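Local coordinates for flagellar biosynthesis protein FlhF (Bacillus subtilis, PDB 2PX0) that binds and probably hydrolyses GTP as a signal-recognition-particle-type GTPase, forms homodimers, and is needed for building the bacterial flagellum, at residues Gln100-Phe111 against Phe236-Ile245. Numbering follows the deposited sequence.
Sequences QEPIHSKYIVLF and FSSVPVNQYI
In the parallel sheet of this SRP-type GTPase, strand 214-221 separates strand 107-112, which runs into the P-loop, from strand 243-247, so Leu-110 and Ile-245 meet by side chains alone, while Phe-111 packs on Phe-236 and Val-241 of the loop leading into strand 243-247. The rings of Phe-111 and Phe-236 lie nearly parallel, planes 13° apart, but slid past each other with little overlap, their centroids 5.6 Å apart; CD1 of Phe-111 comes 3.5 Å from CE2 of Phe-236. With CG of Phe-111 set between backbone N and carbonyl carbon (chi1 40°), the far end of its ring meets Val-241, whose CG2 sits in the ring plane at the edge, 3.7 Å from CZ. Leu-204 of helix 198-207 touches both phenylalanines. On the other face of the sheet, CD1 of Leu-110 meets CD1 of Ile-245 at 4.0 Å, the two side chains crossing at about a right angle.

At the other end, the loop before strand 107-112 passes Gln-243. Bent at chi2 (-77°), this side chain brings its amide against the backbone N and CB of Glu-101: OE1 accepts a weak but straight bond from that N (3.4 Å), while NE2 lies 3.3 Å from CB of Glu-101 and donates to the Lys-98 carbonyl. A leucine in place of Gln-243 would probably leave the Glu-101 amide and the Lys-98 carbonyl without these side-chain partners. A parallel-sheet strand leading straight into the Walker A loop, with helices packed against the sheet, is the hallmark of the P-loop NTPase fold.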
ATOM      1  N   GLN A 100      -1.772  22.738  -3.637  1.00 55.87           N
ATOM      2  CA  GLN A 100      -0.626  23.363  -2.976  1.00 56.87           C
ATOM      3  C   GLN A 100      -0.868  24.347  -1.826  1.00 57.51           C
ATOM      4  O   GLN A 100      -0.219  25.394  -1.732  1.00 58.12           O
ATOM      5  CB  GLN A 100       0.256  24.035  -4.030  1.00 55.20           C
ATOM      6  CG  GLN A 100       0.964  23.048  -4.913  1.00 54.53           C
ATOM      7  CD  GLN A 100       1.749  23.718  -6.013  1.00 55.32           C
ATOM      8  OE1 GLN A 100       1.168  24.302  -6.926  1.00 54.07           O
ATOM      9  NE2 GLN A 100       3.083  23.639  -5.936  1.00 55.73           N
ATOM     10  N   GLU A 101      -1.792  24.007  -0.943  1.00 57.54           N
ATOM     11  CA  GLU A 101      -2.056  24.846   0.208  1.00 58.09           C
ATOM     12  C   GLU A 101      -0.843  24.651   1.113  1.00 57.97           C
ATOM     13  O   GLU A 101      -0.643  23.576   1.657  1.00 59.24           O
ATOM     14  CB  GLU A 101      -3.319  24.349   0.908  1.00 59.68           C
ATOM     15  CG  GLU A 101      -3.824  25.199   2.055  1.00 61.90           C
ATOM     16  CD  GLU A 101      -4.996  24.543   2.775  1.00 64.65           C
ATOM     17  OE1 GLU A 101      -4.757  23.650   3.626  1.00 66.33           O
ATOM     18  OE2 GLU A 101      -6.160  24.906   2.479  1.00 64.42           O
ATOM     19  N   PRO A 102      -0.002  25.678   1.273  1.00 58.95           N
ATOM     20  CA  PRO A 102       1.181  25.552   2.131  1.00 60.19           C
ATOM     21  C   PRO A 102       0.822  25.338   3.592  1.00 62.16           C
ATOM     22  O   PRO A 102      -0.335  25.469   3.989  1.00 64.85           O
ATOM     23  CB  PRO A 102       1.885  26.880   1.931  1.00 59.64           C
ATOM     24  CG  PRO A 102       0.742  27.820   1.797  1.00 58.92           C
ATOM     25  CD  PRO A 102      -0.159  27.066   0.818  1.00 60.76           C
ATOM     26  N   ILE A 103       1.820  25.015   4.400  1.00 63.77           N
ATOM     27  CA  ILE A 103       1.589  24.812   5.823  1.00 65.94           C
ATOM     28  C   ILE A 103       1.536  26.166   6.540  1.00 67.81           C
ATOM     29  O   ILE A 103       2.506  26.926   6.519  1.00 66.82           O
ATOM     30  CB  ILE A 103       2.695  23.921   6.431  1.00 64.36           C
ATOM     31  CG1 ILE A 103       2.321  22.452   6.217  1.00 62.51           C
ATOM     32  CG2 ILE A 103       2.888  24.233   7.909  1.00 64.86           C
ATOM     33  CD1 ILE A 103       3.270  21.480   6.857  1.00 63.82           C
ATOM     34  N   HIS A 104       0.390  26.459   7.156  1.00 70.91           N
ATOM     35  CA  HIS A 104       0.182  27.715   7.881  1.00 73.39           C
ATOM     36  C   HIS A 104      -0.212  27.503   9.338  1.00 72.08           C
ATOM     37  O   HIS A 104       0.503  27.912  10.248  1.00 71.51           O
ATOM     38  CB  HIS A 104      -0.915  28.544   7.212  1.00 78.45           C
ATOM     39  CG  HIS A 104      -0.477  29.233   5.959  1.00 85.15           C
ATOM     40  ND1 HIS A 104       0.587  30.111   5.926  1.00 87.54           N
ATOM     41  CD2 HIS A 104      -0.972  29.192   4.699  1.00 88.35           C
ATOM     42  CE1 HIS A 104       0.728  30.581   4.700  1.00 89.66           C
ATOM     43  NE2 HIS A 104      -0.206  30.040   3.935  1.00 90.88           N
ATOM     44  N   SER A 105      -1.369  26.879   9.541  1.00 71.25           N
ATOM     45  CA  SER A 105      -1.902  26.612  10.871  1.00 70.00           C
ATOM     46  C   SER A 105      -0.856  26.145  11.876  1.00 69.00           C
ATOM     47  O   SER A 105       0.226  25.681  11.514  1.00 68.45           O
ATOM     48  CB  SER A 105      -3.022  25.573  10.788  1.00 70.66           C
ATOM     49  OG  SER A 105      -4.062  26.027   9.940  1.00 70.63           O
ATOM     50  N   LYS A 106      -1.202  26.270  13.149  1.00 68.41           N
ATOM     51  CA  LYS A 106      -0.316  25.882  14.229  1.00 67.45           C
ATOM     52  C   LYS A 106      -0.342  24.375  14.427  1.00 67.76           C
ATOM     53  O   LYS A 106       0.621  23.790  14.933  1.00 68.49           O
ATOM     54  CB  LYS A 106      -0.743  26.597  15.512  1.00 66.79           C
ATOM     55  CG  LYS A 106       0.053  26.223  16.753  1.00 66.36           C
ATOM     56  CD  LYS A 106      -0.221  27.192  17.895  1.00 65.45           C
ATOM     57  CE  LYS A 106       0.282  28.601  17.538  1.00 65.36           C
ATOM     58  NZ  LYS A 106       0.132  29.574  18.655  1.00 63.43           N
ATOM     59  N   TYR A 107      -1.438  23.743  14.020  1.00 66.79           N
ATOM     60  CA  TYR A 107      -1.579  22.303  14.178  1.00 66.20           C
ATOM     61  C   TYR A 107      -1.704  21.588  12.840  1.00 64.96           C
ATOM     62  O   TYR A 107      -2.588  21.891  12.038  1.00 65.46           O
ATOM     63  CB  TYR A 107      -2.788  22.020  15.058  1.00 68.21           C
ATOM     64  CG  TYR A 107      -2.727  22.787  16.356  1.00 71.99           C
ATOM     65  CD1 TYR A 107      -1.908  22.363  17.406  1.00 72.53           C
ATOM     66  CD2 TYR A 107      -3.443  23.973  16.517  1.00 73.62           C
ATOM     67  CE1 TYR A 107      -1.803  23.106  18.580  1.00 73.54           C
ATOM     68  CE2 TYR A 107      -3.343  24.722  17.685  1.00 74.77           C
ATOM     69  CZ  TYR A 107      -2.522  24.285  18.708  1.00 74.52           C
ATOM     70  OH  TYR A 107      -2.410  25.047  19.847  1.00 76.74           O
ATOM     71  N   ILE A 108      -0.803  20.637  12.609  1.00 62.29           N
ATOM     72  CA  ILE A 108      -0.782  19.866  11.372  1.00 58.95           C
ATOM     73  C   ILE A 108      -1.126  18.407  11.662  1.00 58.29           C
ATOM     74  O   ILE A 108      -0.376  17.704  12.341  1.00 58.43           O
ATOM     75  CB  ILE A 108       0.610  19.925  10.714  1.00 57.62           C
ATOM     76  CG1 ILE A 108       1.021  21.381  10.476  1.00 57.18           C
ATOM     77  CG2 ILE A 108       0.609  19.140   9.418  1.00 56.93           C
ATOM     78  CD1 ILE A 108       0.080  22.168   9.577  1.00 58.58           C
ATOM     79  N   VAL A 109      -2.258  17.951  11.140  1.00 56.44           N
ATOM     80  CA  VAL A 109      -2.692  16.579  11.367  1.00 55.60           C
ATOM     81  C   VAL A 109      -2.643  15.690  10.119  1.00 54.96           C
ATOM     82  O   VAL A 109      -3.028  16.108   9.018  1.00 55.88           O
ATOM     83  CB  VAL A 109      -4.120  16.560  11.963  1.00 55.54           C
ATOM     84  CG1 VAL A 109      -4.669  15.137  12.011  1.00 54.18           C
ATOM     85  CG2 VAL A 109      -4.093  17.163  13.359  1.00 53.80           C
ATOM     86  N   LEU A 110      -2.155  14.465  10.299  1.00 52.39           N
ATOM     87  CA  LEU A 110      -2.070  13.512   9.204  1.00 49.79           C
ATOM     88  C   LEU A 110      -2.714  12.187   9.587  1.00 49.45           C
ATOM     89  O   LEU A 110      -2.300  11.548  10.553  1.00 49.93           O
ATOM     90  CB  LEU A 110      -0.621  13.239   8.822  1.00 49.70           C
ATOM     91  CG  LEU A 110       0.363  14.323   8.391  1.00 50.24           C
ATOM     92  CD1 LEU A 110       1.311  13.684   7.372  1.00 50.24           C
ATOM     93  CD2 LEU A 110      -0.347  15.517   7.780  1.00 49.32           C
ATOM     94  N   PHE A 111      -3.732  11.784   8.836  1.00 46.99           N
ATOM     95  CA  PHE A 111      -4.398  10.522   9.091  1.00 45.76           C
ATOM     96  C   PHE A 111      -4.465   9.777   7.763  1.00 45.11           C
ATOM     97  O   PHE A 111      -4.278  10.373   6.704  1.00 44.51           O
ATOM     98  CB  PHE A 111      -5.795  10.749   9.711  1.00 45.06           C
ATOM     99  CG  PHE A 111      -6.559  11.899   9.110  1.00 45.05           C
ATOM    100  CD1 PHE A 111      -7.178  11.782   7.867  1.00 43.49           C
ATOM    101  CD2 PHE A 111      -6.650  13.112   9.783  1.00 45.50           C
ATOM    102  CE1 PHE A 111      -7.870  12.851   7.306  1.00 39.32           C
ATOM    103  CE2 PHE A 111      -7.351  14.198   9.217  1.00 42.66           C
ATOM    104  CZ  PHE A 111      -7.955  14.058   7.983  1.00 38.68           C
ATOM    105  N   PHE A 236     -14.625   9.129   4.828  1.00 65.45           N
ATOM    106  CA  PHE A 236     -14.039  10.305   5.455  1.00 63.53           C
ATOM    107  C   PHE A 236     -14.822  11.573   5.172  1.00 63.33           C
ATOM    108  O   PHE A 236     -14.365  12.674   5.475  1.00 62.05           O
ATOM    109  CB  PHE A 236     -12.596  10.499   4.991  1.00 62.69           C
ATOM    110  CG  PHE A 236     -11.595   9.743   5.801  1.00 60.91           C
ATOM    111  CD1 PHE A 236     -11.343   8.401   5.545  1.00 60.28           C
ATOM    112  CD2 PHE A 236     -10.912  10.373   6.840  1.00 61.75           C
ATOM    113  CE1 PHE A 236     -10.424   7.689   6.309  1.00 60.09           C
ATOM    114  CE2 PHE A 236      -9.989   9.675   7.615  1.00 62.12           C
ATOM    115  CZ  PHE A 236      -9.744   8.327   7.346  1.00 61.94           C
ATOM    116  N   SER A 237     -16.003  11.418   4.594  1.00 65.14           N
ATOM    117  CA  SER A 237     -16.834  12.567   4.263  1.00 66.07           C
ATOM    118  C   SER A 237     -17.139  13.458   5.470  1.00 66.22           C
ATOM    119  O   SER A 237     -17.019  14.685   5.386  1.00 67.49           O
ATOM    120  CB  SER A 237     -18.134  12.105   3.617  1.00 66.06           C
ATOM    121  OG  SER A 237     -18.822  13.206   3.067  1.00 68.61           O
ATOM    122  N   SER A 238     -17.532  12.853   6.589  1.00 65.52           N
ATOM    123  CA  SER A 238     -17.837  13.627   7.790  1.00 65.32           C
ATOM    124  C   SER A 238     -16.662  14.526   8.175  1.00 65.69           C
ATOM    125  O   SER A 238     -16.788  15.751   8.173  1.00 66.62           O
ATOM    126  CB  SER A 238     -18.184  12.689   8.946  1.00 65.08           C
ATOM    127  OG  SER A 238     -17.654  11.394   8.711  1.00 67.68           O
ATOM    128  N   VAL A 239     -15.517  13.916   8.485  1.00 65.97           N
ATOM    129  CA  VAL A 239     -14.320  14.668   8.869  1.00 64.20           C
ATOM    130  C   VAL A 239     -13.784  15.560   7.755  1.00 63.39           C
ATOM    131  O   VAL A 239     -13.590  15.118   6.626  1.00 62.58           O
ATOM    132  CB  VAL A 239     -13.189  13.741   9.302  1.00 62.62           C
ATOM    133  CG1 VAL A 239     -13.045  12.618   8.312  1.00 62.79           C
ATOM    134  CG2 VAL A 239     -11.889  14.533   9.397  1.00 61.54           C
ATOM    135  N   PRO A 240     -13.518  16.829   8.076  1.00 62.86           N
ATOM    136  CA  PRO A 240     -13.004  17.811   7.123  1.00 63.62           C
ATOM    137  C   PRO A 240     -11.541  17.574   6.748  1.00 63.51           C
ATOM    138  O   PRO A 240     -10.719  17.251   7.603  1.00 65.56           O
ATOM    139  CB  PRO A 240     -13.207  19.128   7.865  1.00 63.35           C
ATOM    140  CG  PRO A 240     -12.902  18.737   9.272  1.00 62.73           C
ATOM    141  CD  PRO A 240     -13.655  17.425   9.416  1.00 62.74           C
ATOM    142  N   VAL A 241     -11.222  17.751   5.470  1.00 61.55           N
ATOM    143  CA  VAL A 241      -9.863  17.563   4.982  1.00 59.26           C
ATOM    144  C   VAL A 241      -9.461  18.735   4.084  1.00 60.02           C
ATOM    145  O   VAL A 241     -10.181  19.087   3.155  1.00 62.13           O
ATOM    146  CB  VAL A 241      -9.763  16.250   4.189  1.00 57.20           C
ATOM    147  CG1 VAL A 241      -8.385  16.089   3.609  1.00 56.75           C
ATOM    148  CG2 VAL A 241     -10.089  15.084   5.089  1.00 55.87           C
ATOM    149  N   ASN A 242      -8.308  19.333   4.367  1.00 59.86           N
ATOM    150  CA  ASN A 242      -7.796  20.465   3.593  1.00 60.24           C
ATOM    151  C   ASN A 242      -7.146  20.073   2.256  1.00 60.21           C
ATOM    152  O   ASN A 242      -7.508  20.588   1.197  1.00 61.21           O
ATOM    153  CB  ASN A 242      -6.757  21.244   4.410  1.00 60.33           C
ATOM    154  CG  ASN A 242      -7.285  21.708   5.747  1.00 62.86           C
ATOM    155  OD1 ASN A 242      -7.698  20.898   6.586  1.00 64.18           O
ATOM    156  ND2 ASN A 242      -7.268  23.022   5.962  1.00 62.71           N
ATOM    157  N   GLN A 243      -6.173  19.172   2.316  1.00 59.49           N
ATOM    158  CA  GLN A 243      -5.442  18.732   1.135  1.00 59.07           C
ATOM    159  C   GLN A 243      -5.327  17.222   1.105  1.00 59.08           C
ATOM    160  O   GLN A 243      -6.011  16.523   1.839  1.00 62.02           O
ATOM    161  CB  GLN A 243      -4.027  19.314   1.144  1.00 60.28           C
ATOM    162  CG  GLN A 243      -3.947  20.820   1.079  1.00 59.63           C
ATOM    163  CD  GLN A 243      -4.195  21.329  -0.311  1.00 59.88           C
ATOM    164  OE1 GLN A 243      -3.422  21.051  -1.239  1.00 56.52           O
ATOM    165  NE2 GLN A 243      -5.282  22.078  -0.476  1.00 61.08           N
ATOM    166  N   TYR A 244      -4.423  16.735   0.265  1.00 57.42           N
ATOM    167  CA  TYR A 244      -4.179  15.309   0.101  1.00 53.95           C
ATOM    168  C   TYR A 244      -2.676  15.043   0.019  1.00 52.53           C
ATOM    169  O   TYR A 244      -1.916  15.833  -0.555  1.00 52.57           O
ATOM    170  CB  TYR A 244      -4.752  14.826  -1.221  1.00 55.08           C
ATOM    171  CG  TYR A 244      -6.161  14.319  -1.250  1.00 55.23           C
ATOM    172  CD1 TYR A 244      -6.602  13.356  -0.350  1.00 55.50           C
ATOM    173  CD2 TYR A 244      -7.008  14.678  -2.294  1.00 55.35           C
ATOM    174  CE1 TYR A 244      -7.852  12.751  -0.503  1.00 54.22           C
ATOM    175  CE2 TYR A 244      -8.249  14.084  -2.453  1.00 54.58           C
ATOM    176  CZ  TYR A 244      -8.663  13.121  -1.562  1.00 52.54           C
ATOM    177  OH  TYR A 244      -9.880  12.532  -1.754  1.00 51.85           O
ATOM    178  N   ILE A 245      -2.249  13.910   0.558  1.00 49.07           N
ATOM    179  CA  ILE A 245      -0.848  13.537   0.464  1.00 45.19           C
ATOM    180  C   ILE A 245      -0.751  12.147  -0.173  1.00 45.18           C
ATOM    181  O   ILE A 245      -1.263  11.148   0.359  1.00 45.78           O
ATOM    182  CB  ILE A 245      -0.165  13.565   1.828  1.00 42.30           C
ATOM    183  CG1 ILE A 245      -0.221  14.992   2.376  1.00 44.06           C
ATOM    184  CG2 ILE A 245       1.284  13.145   1.693  1.00 40.48           C
ATOM    185  CD1 ILE A 245       0.452  15.184   3.723  1.00 46.76           C
TER